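Local structure of fructose transport system repressor FruR (Pseudomonas putida, 3O74) at residues L184-Y189 with L211-D216; I126-E131 with E159-E164. The protein probably binds specific DNA sites as a LacI-family regulator that represses or activates transcription, with fructose 1-phosphate as its preferred effector. All coordinates share one frame; numbering follows the deposited sequence.

Contact 1 (L184-Y189 with L211-D216); sequences LVTTSY and LGTFGD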
ATOM      1  N   LEU B 184      13.757  18.590  11.154  1.00 28.39           N
ATOM      2  CA  LEU B 184      12.367  18.489  10.736  1.00 29.89           C
ATOM      3  C   LEU B 184      11.743  17.162  11.141  1.00 27.77           C
ATOM      4  O   LEU B 184      12.330  16.097  10.949  1.00 33.13           O
ATOM      5  CB  LEU B 184      12.252  18.661   9.222  1.00 29.39           C
ATOM      6  CG  LEU B 184      10.862  18.394   8.643  1.00 30.53           C
ATOM      7  CD1 LEU B 184       9.913  19.516   9.019  1.00 29.48           C
ATOM      8  CD2 LEU B 184      10.921  18.229   7.130  1.00 32.44           C
ATOM      9  N   VAL B 185      10.539  17.241  11.698  1.00 22.53           N
ATOM     10  CA  VAL B 185       9.746  16.054  11.989  1.00 24.31           C
ATOM     11  C   VAL B 185       8.475  16.080  11.153  1.00 25.40           C
ATOM     12  O   VAL B 185       7.769  17.089  11.127  1.00 24.61           O
ATOM     13  CB  VAL B 185       9.359  15.982  13.476  1.00 28.64           C
ATOM     14  CG1 VAL B 185       8.369  14.847  13.721  1.00 30.97           C
ATOM     15  CG2 VAL B 185      10.596  15.814  14.339  1.00 33.14           C
ATOM     16  N   THR B 186       8.195  14.981  10.455  1.00 20.98           N
ATOM     17  CA  THR B 186       6.916  14.823   9.772  1.00 22.12           C
ATOM     18  C   THR B 186       6.078  13.801  10.531  1.00 21.16           C
ATOM     19  O   THR B 186       6.592  12.777  10.985  1.00 23.83           O
ATOM     20  CB  THR B 186       7.089  14.363   8.313  1.00 23.06           C
ATOM     21  OG1 THR B 186       7.884  13.173   8.282  1.00 26.81           O
ATOM     22  CG2 THR B 186       7.779  15.437   7.489  1.00 28.08           C
ATOM     23  N   THR B 187       4.788  14.081  10.669  1.00 21.55           N
ATOM     24  CA  THR B 187       3.906  13.223  11.453  1.00 18.55           C
ATOM     25  C   THR B 187       3.415  12.017  10.658  1.00 21.35           C
ATOM     26  O   THR B 187       2.664  11.190  11.175  1.00 22.48           O
ATOM     27  CB  THR B 187       2.701  13.999  11.984  1.00 18.71           C
ATOM     28  OG1 THR B 187       1.895  14.448  10.886  1.00 20.86           O
ATOM     29  CG2 THR B 187       3.171  15.197  12.827  1.00 19.73           C
ATOM     30  N   SER B 188       3.837  11.921   9.402  1.00 20.69           N
ATOM     31  CA  SER B 188       3.396  10.837   8.536  1.00 25.05           C
ATOM     32  C   SER B 188       4.357  10.658   7.371  1.00 26.09           C
ATOM     33  O   SER B 188       4.836  11.638   6.790  1.00 18.08           O
ATOM     34  CB  SER B 188       1.992  11.121   8.005  1.00 32.71           C
ATOM     35  OG  SER B 188       1.604  10.140   7.057  1.00 37.52           O
ATOM     36  N   TYR B 189       4.638   9.406   7.024  1.00 24.25           N
ATOM     37  CA  TYR B 189       5.574   9.132   5.942  1.00 24.50           C
ATOM     38  C   TYR B 189       5.140   9.754   4.618  1.00 24.67           C
ATOM     39  O   TYR B 189       5.980  10.195   3.833  1.00 26.23           O
ATOM     40  CB  TYR B 189       5.806   7.629   5.757  1.00 26.18           C
ATOM     41  CG  TYR B 189       6.766   7.354   4.629  1.00 27.85           C
ATOM     42  CD1 TYR B 189       8.124   7.595   4.784  1.00 39.36           C
ATOM     43  CD2 TYR B 189       6.317   6.900   3.396  1.00 33.18           C
ATOM     44  CE1 TYR B 189       9.014   7.370   3.752  1.00 43.89           C
ATOM     45  CE2 TYR B 189       7.203   6.670   2.352  1.00 37.71           C
ATOM     46  CZ  TYR B 189       8.549   6.906   2.539  1.00 42.51           C
ATOM     47  OH  TYR B 189       9.441   6.681   1.513  1.00 44.39           O
ATOM     48  N   LEU B 211      16.396  14.714   9.776  1.00 32.36           N
ATOM     49  CA  LEU B 211      15.030  14.289   9.468  1.00 32.12           C
ATOM     50  C   LEU B 211      14.500  13.194  10.382  1.00 33.51           C
ATOM     51  O   LEU B 211      15.202  12.235  10.701  1.00 35.25           O
ATOM     52  CB  LEU B 211      14.926  13.806   8.021  1.00 31.87           C
ATOM     53  CG  LEU B 211      14.916  14.843   6.905  1.00 40.94           C
ATOM     54  CD1 LEU B 211      14.792  14.143   5.565  1.00 41.77           C
ATOM     55  CD2 LEU B 211      13.777  15.827   7.105  1.00 47.22           C
ATOM     56  N   GLY B 212      13.238  13.336  10.770  1.00 27.91           N
ATOM     57  CA  GLY B 212      12.552  12.323  11.547  1.00 25.97           C
ATOM     58  C   GLY B 212      11.100  12.241  11.116  1.00 30.38           C
ATOM     59  O   GLY B 212      10.483  13.260  10.797  1.00 29.03           O
ATOM     60  N   THR B 213      10.548  11.032  11.111  1.00 25.78           N
ATOM     61  CA  THR B 213       9.191  10.829  10.619  1.00 25.61           C
ATOM     62  C   THR B 213       8.469   9.705  11.351  1.00 30.23           C
ATOM     63  O   THR B 213       9.098   8.831  11.950  1.00 28.59           O
ATOM     64  CB  THR B 213       9.185  10.504   9.111  1.00 23.07           C
ATOM     65  OG1 THR B 213       7.838  10.495   8.623  1.00 22.47           O
ATOM     66  CG2 THR B 213       9.824   9.142   8.851  1.00 24.30           C
ATOM     67  N   PHE B 214       7.142   9.749  11.312  1.00 32.75           N
ATOM     68  CA  PHE B 214       6.330   8.610  11.712  1.00 29.38           C
ATOM     69  C   PHE B 214       6.198   7.682  10.519  1.00 30.53           C
ATOM     70  O   PHE B 214       6.198   8.128   9.371  1.00 24.68           O
ATOM     71  CB  PHE B 214       4.954   9.066  12.185  1.00 25.56           C
ATOM     72  CG  PHE B 214       4.938   9.567  13.598  1.00 31.33           C
ATOM     73  CD1 PHE B 214       5.569  10.752  13.936  1.00 35.87           C
ATOM     74  CD2 PHE B 214       4.283   8.853  14.590  1.00 29.41           C
ATOM     75  CE1 PHE B 214       5.551  11.214  15.243  1.00 37.53           C
ATOM     76  CE2 PHE B 214       4.261   9.308  15.890  1.00 35.24           C
ATOM     77  CZ  PHE B 214       4.896  10.489  16.219  1.00 37.79           C
ATOM     78  N   GLY B 215       6.077   6.390  10.788  1.00 29.12           N
ATOM     79  CA  GLY B 215       6.076   5.412   9.720  1.00 29.25           C
ATOM     80  C   GLY B 215       7.496   5.185   9.248  1.00 38.20           C
ATOM     81  O   GLY B 215       8.433   5.827   9.720  1.00 41.39           O
ATOM     82  N   ASP B 216       7.662   4.265   8.310  1.00 40.39           N
ATOM     83  CA  ASP B 216       8.987   3.913   7.843  1.00 39.80           C
ATOM     84  C   ASP B 216       8.885   3.373   6.432  1.00 45.09           C
ATOM     85  O   ASP B 216       7.792   3.094   5.937  1.00 52.33           O
ATOM     86  CB  ASP B 216       9.614   2.869   8.767  1.00 42.79           C
ATOM     87  CG  ASP B 216      11.100   2.687   8.521  1.00 48.16           C
ATOM     88  OD1 ASP B 216      11.680   3.469   7.735  1.00 41.83           O
ATOM     89  OD2 ASP B 216      11.691   1.763   9.119  1.00 50.67           O
TER
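T186 and T213 meet hydroxyl to hydroxyl near the ends of two parallel strands. T186 OG1 donates to T213 OG1 at 2.7 Å. The two side chains lie on the same face of the sheet and slant across each other. In T213 the hydroxyl stands anti to the backbone N (chi1 -172°), on the carbonyl side. From there T213 OG1 donates in turn to F214 O at 3.0 Å, with the donor tilted out of the carbonyl plane. On the same face L184 and L211 run side by side in one direction and touch through their CD2 methyls at 3.7 Å. Helix 189-201 covers this face: L192 packs on both threonines, V195 on L184 and F196 on L211.

V185, paired in register with G212, points to the reverse face, where helix 104-116 packs against it. F214, the last residue of its strand, points its CB toward 184-189. Its CB comes within 3.3 Å of T187 O, and T186 O lies at the edge of the ring, near its plane.

Three backbone hydrogen bonds join the strands in parallel register. G212 N reaches L184 O at 2.9 Å, and T186 N reaches G212 O at the same distance. F214 N closes on T186 O at 3.1 Å. V185 CA adds a C-H...O contact to G212 O. Past the strands, S188 sits at the N-cap position of helix 189-201, and S188 OG is hydrogen-bonded to a glycerol, probably from the crystallisation liquor.

The two buried hydroxyls therefore form a short hydrogen-bond chain, T186 to T213 to F214 O. It gives T213 OG1 both an acceptor and a donor role and fixes its rotation. The chain of bonds ties the end of one strand to the other within a beta-alpha-beta unit.

Contact 2 (I126-E131 with E159-E164); sequences IGARPE and EAFSRE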
ATOM      1  N   ILE B 126       5.937  19.209  10.532  1.00 22.49           N
ATOM      2  CA  ILE B 126       5.020  19.204   9.408  1.00 22.66           C
ATOM      3  C   ILE B 126       3.992  18.102   9.629  1.00 24.30           C
ATOM      4  O   ILE B 126       4.339  16.930   9.754  1.00 22.63           O
ATOM      5  CB  ILE B 126       5.759  18.997   8.081  1.00 22.01           C
ATOM      6  CG1 ILE B 126       6.429  20.302   7.638  1.00 23.78           C
ATOM      7  CG2 ILE B 126       4.800  18.503   6.997  1.00 23.89           C
ATOM      8  CD1 ILE B 126       7.234  20.182   6.348  1.00 30.80           C
ATOM      9  N   GLY B 127       2.726  18.496   9.678  1.00 23.78           N
ATOM     10  CA  GLY B 127       1.646  17.570   9.945  1.00 26.41           C
ATOM     11  C   GLY B 127       0.422  17.936   9.133  1.00 24.95           C
ATOM     12  O   GLY B 127       0.497  18.772   8.242  1.00 24.59           O
ATOM     13  N   ALA B 128      -0.706  17.313   9.445  1.00 20.96           N
ATOM     14  CA  ALA B 128      -1.936  17.524   8.694  1.00 22.68           C
ATOM     15  C   ALA B 128      -3.125  17.103   9.538  1.00 22.75           C
ATOM     16  O   ALA B 128      -2.973  16.348  10.497  1.00 28.08           O
ATOM     17  CB  ALA B 128      -1.908  16.739   7.384  1.00 23.40           C
ATOM     18  N   ARG B 129      -4.307  17.597   9.181  1.00 24.01           N
ATOM     19  CA  ARG B 129      -5.524  17.278   9.919  1.00 28.10           C
ATOM     20  C   ARG B 129      -5.342  17.536  11.406  1.00 21.86           C
ATOM     21  O   ARG B 129      -5.490  16.623  12.212  1.00 25.39           O
ATOM     22  CB  ARG B 129      -5.904  15.813   9.699  1.00 26.01           C
ATOM     23  CG  ARG B 129      -6.145  15.454   8.248  1.00 34.38           C
ATOM     24  CD  ARG B 129      -7.165  16.395   7.641  1.00 45.03           C
ATOM     25  NE  ARG B 129      -8.146  15.684   6.831  1.00 48.91           N
ATOM     26  CZ  ARG B 129      -9.124  14.939   7.335  1.00 51.14           C
ATOM     27  NH1 ARG B 129      -9.244  14.799   8.648  1.00 52.66           N
ATOM     28  NH2 ARG B 129      -9.978  14.326   6.529  1.00 51.28           N
ATOM     29  N   PRO B 130      -5.024  18.790  11.775  1.00 25.61           N
ATOM     30  CA  PRO B 130      -4.713  19.151  13.163  1.00 26.60           C
ATOM     31  C   PRO B 130      -5.852  18.846  14.141  1.00 28.97           C
ATOM     32  O   PRO B 130      -5.607  18.692  15.339  1.00 29.08           O
ATOM     33  CB  PRO B 130      -4.461  20.665  13.087  1.00 29.17           C
ATOM     34  CG  PRO B 130      -5.155  21.107  11.845  1.00 29.15           C
ATOM     35  CD  PRO B 130      -5.027  19.965  10.888  1.00 25.38           C
ATOM     36  N   GLU B 131      -7.077  18.761  13.636  1.00 30.27           N
ATOM     37  CA  GLU B 131      -8.233  18.519  14.497  1.00 36.94           C
ATOM     38  C   GLU B 131      -8.248  17.101  15.075  1.00 35.75           C
ATOM     39  O   GLU B 131      -8.778  16.875  16.163  1.00 30.29           O
ATOM     40  CB  GLU B 131      -9.543  18.810  13.752  1.00 44.04           C
ATOM     41  CG  GLU B 131      -9.940  17.765  12.707  1.00 49.10           C
ATOM     42  CD  GLU B 131      -9.244  17.960  11.371  1.00 52.02           C
ATOM     43  OE1 GLU B 131      -8.340  18.819  11.278  1.00 50.97           O
ATOM     44  OE2 GLU B 131      -9.604  17.251  10.409  1.00 52.81           O
ATOM     45  N   GLU B 159      -3.948  20.254   5.286  1.00 27.40           N
ATOM     46  CA  GLU B 159      -5.343  19.850   5.159  1.00 35.00           C
ATOM     47  C   GLU B 159      -5.527  18.354   4.902  1.00 36.25           C
ATOM     48  O   GLU B 159      -6.643  17.842   4.996  1.00 38.56           O
ATOM     49  CB  GLU B 159      -6.018  20.653   4.041  1.00 43.32           C
ATOM     50  CG  GLU B 159      -5.516  20.326   2.639  1.00 55.66           C
ATOM     51  CD  GLU B 159      -4.083  20.771   2.391  1.00 66.01           C
ATOM     52  OE1 GLU B 159      -3.616  21.720   3.057  1.00 63.85           O
ATOM     53  OE2 GLU B 159      -3.425  20.168   1.517  1.00 73.87           O
ATOM     54  N   ALA B 160      -4.443  17.656   4.573  1.00 29.34           N
ATOM     55  CA  ALA B 160      -4.536  16.236   4.252  1.00 27.72           C
ATOM     56  C   ALA B 160      -3.212  15.500   4.438  1.00 24.68           C
ATOM     57  O   ALA B 160      -2.136  16.083   4.290  1.00 21.48           O
ATOM     58  CB  ALA B 160      -5.045  16.054   2.824  1.00 30.86           C
ATOM     59  N   PHE B 161      -3.298  14.216   4.768  1.00 21.49           N
ATOM     60  CA  PHE B 161      -2.122  13.359   4.781  1.00 19.50           C
ATOM     61  C   PHE B 161      -1.828  12.916   3.353  1.00 25.26           C
ATOM     62  O   PHE B 161      -2.176  11.806   2.950  1.00 23.24           O
ATOM     63  CB  PHE B 161      -2.336  12.145   5.680  1.00 16.56           C
ATOM     64  CG  PHE B 161      -2.424  12.480   7.148  1.00 22.85           C
ATOM     65  CD1 PHE B 161      -1.292  12.859   7.855  1.00 21.31           C
ATOM     66  CD2 PHE B 161      -3.633  12.400   7.821  1.00 18.46           C
ATOM     67  CE1 PHE B 161      -1.366  13.161   9.207  1.00 19.10           C
ATOM     68  CE2 PHE B 161      -3.716  12.698   9.170  1.00 20.55           C
ATOM     69  CZ  PHE B 161      -2.580  13.079   9.866  1.00 23.94           C
ATOM     70  N   SER B 162      -1.197  13.797   2.585  1.00 24.63           N
ATOM     71  CA  SER B 162      -0.897  13.512   1.189  1.00 28.43           C
ATOM     72  C   SER B 162       0.484  14.016   0.816  1.00 25.28           C
ATOM     73  O   SER B 162       1.039  14.899   1.470  1.00 19.53           O
ATOM     74  CB  SER B 162      -1.929  14.161   0.266  1.00 28.38           C
ATOM     75  OG  SER B 162      -1.722  15.561   0.166  1.00 28.25           O
ATOM     76  N   ARG B 163       1.027  13.446  -0.249  1.00 22.81           N
ATOM     77  CA  ARG B 163       2.324  13.837  -0.768  1.00 26.52           C
ATOM     78  C   ARG B 163       2.334  15.313  -1.149  1.00 29.51           C
ATOM     79  O   ARG B 163       3.238  16.052  -0.763  1.00 28.79           O
ATOM     80  CB  ARG B 163       2.657  12.973  -1.979  1.00 31.74           C
ATOM     81  CG  ARG B 163       4.016  13.206  -2.587  1.00 32.24           C
ATOM     82  CD  ARG B 163       4.332  12.074  -3.548  1.00 33.68           C
ATOM     83  NE  ARG B 163       5.456  12.384  -4.419  1.00 40.59           N
ATOM     84  CZ  ARG B 163       5.953  11.540  -5.314  1.00 47.45           C
ATOM     85  NH1 ARG B 163       5.425  10.332  -5.445  1.00 47.43           N
ATOM     86  NH2 ARG B 163       6.981  11.901  -6.069  1.00 45.11           N
ATOM     87  N   GLU B 164       1.325  15.742  -1.901  1.00 27.63           N
ATOM     88  CA  GLU B 164       1.261  17.129  -2.355  1.00 28.91           C
ATOM     89  C   GLU B 164       1.126  18.121  -1.199  1.00 26.37           C
ATOM     90  O   GLU B 164       1.633  19.242  -1.273  1.00 27.10           O
ATOM     91  CB  GLU B 164       0.130  17.331  -3.372  1.00 28.99           C
ATOM     92  CG  GLU B 164      -0.001  18.771  -3.861  1.00 33.49           C
ATOM     93  CD  GLU B 164      -0.973  18.922  -5.016  1.00 41.00           C
ATOM     94  OE1 GLU B 164      -1.843  19.817  -4.949  1.00 42.19           O
ATOM     95  OE2 GLU B 164      -0.866  18.150  -5.993  1.00 42.53           O
TER
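A128 and F161 make the main apolar contact. A128 CB sits over one face of the F161 ring, 4.2 Å from the centroid and 19° off the ring normal. This is a CH-pi contact, offset toward the rim of the ring. R129 adds its aliphatic part: R129 CB and CG both lie 3.8 Å from F161 CE2, and CG approaches the ring obliquely. The guanidinium and ring planes are 29° apart. F161 CG is anti to its carbonyl carbon (chi1 -68°), which places the ring against A128 at the end of strand 122-128. V190 and L191 of helix 189-201 also touch this ring.

Backbone carbonyls supply the polar side of the contact. A128 O lies 3.4 Å from F161 CZ, and A128 CB lies 3.2 Å from A160 O. E159 O is near the plane of the R129 guanidinium, at its edge, 3.1 Å from R129 CD.

The charged groups find partners beside the contact. R129 bends at chi2 and chi3, and its NH1 forms a salt bridge with E131 OE2 at 3.0 Å. E159 OE2 pairs with R168 of helix 163-177. S162 caps that helix at its N-terminus, with S162 OG bonded to C165 N.

F161 is the centre of an inverse gamma turn. Both segments run off the C-terminal ends of parallel strands. In the periplasmic-binding-protein fold of the LacI family, effector pockets lie at such ends, between the lobes. A glycerol near F161, probably from the crystallisation liquor, is consistent with a pocket here.

Overall arrangement
Contact 1 is core and contact 2 is surface. Both lie at one sheet, in which strands 183-186 and 122-128 are neighbours. Probable backbone hydrogen bonds between I126 and both V185 and T187 join the contacts directly, and S188 CB packs on F161. Their chemistry follows their place. Contact 1 pairs strand with strand, so backbone hydrogen bonds and a buried hydroxyl pair dominate. Contact 2 sets the loop after strand 122-128 against the loop before helix 163-177, so ring packing carries it and charges gather at its margin. Contact 2 is complete in sequence before contact 1 begins. S188 and F161 each lie near a bound glycerol.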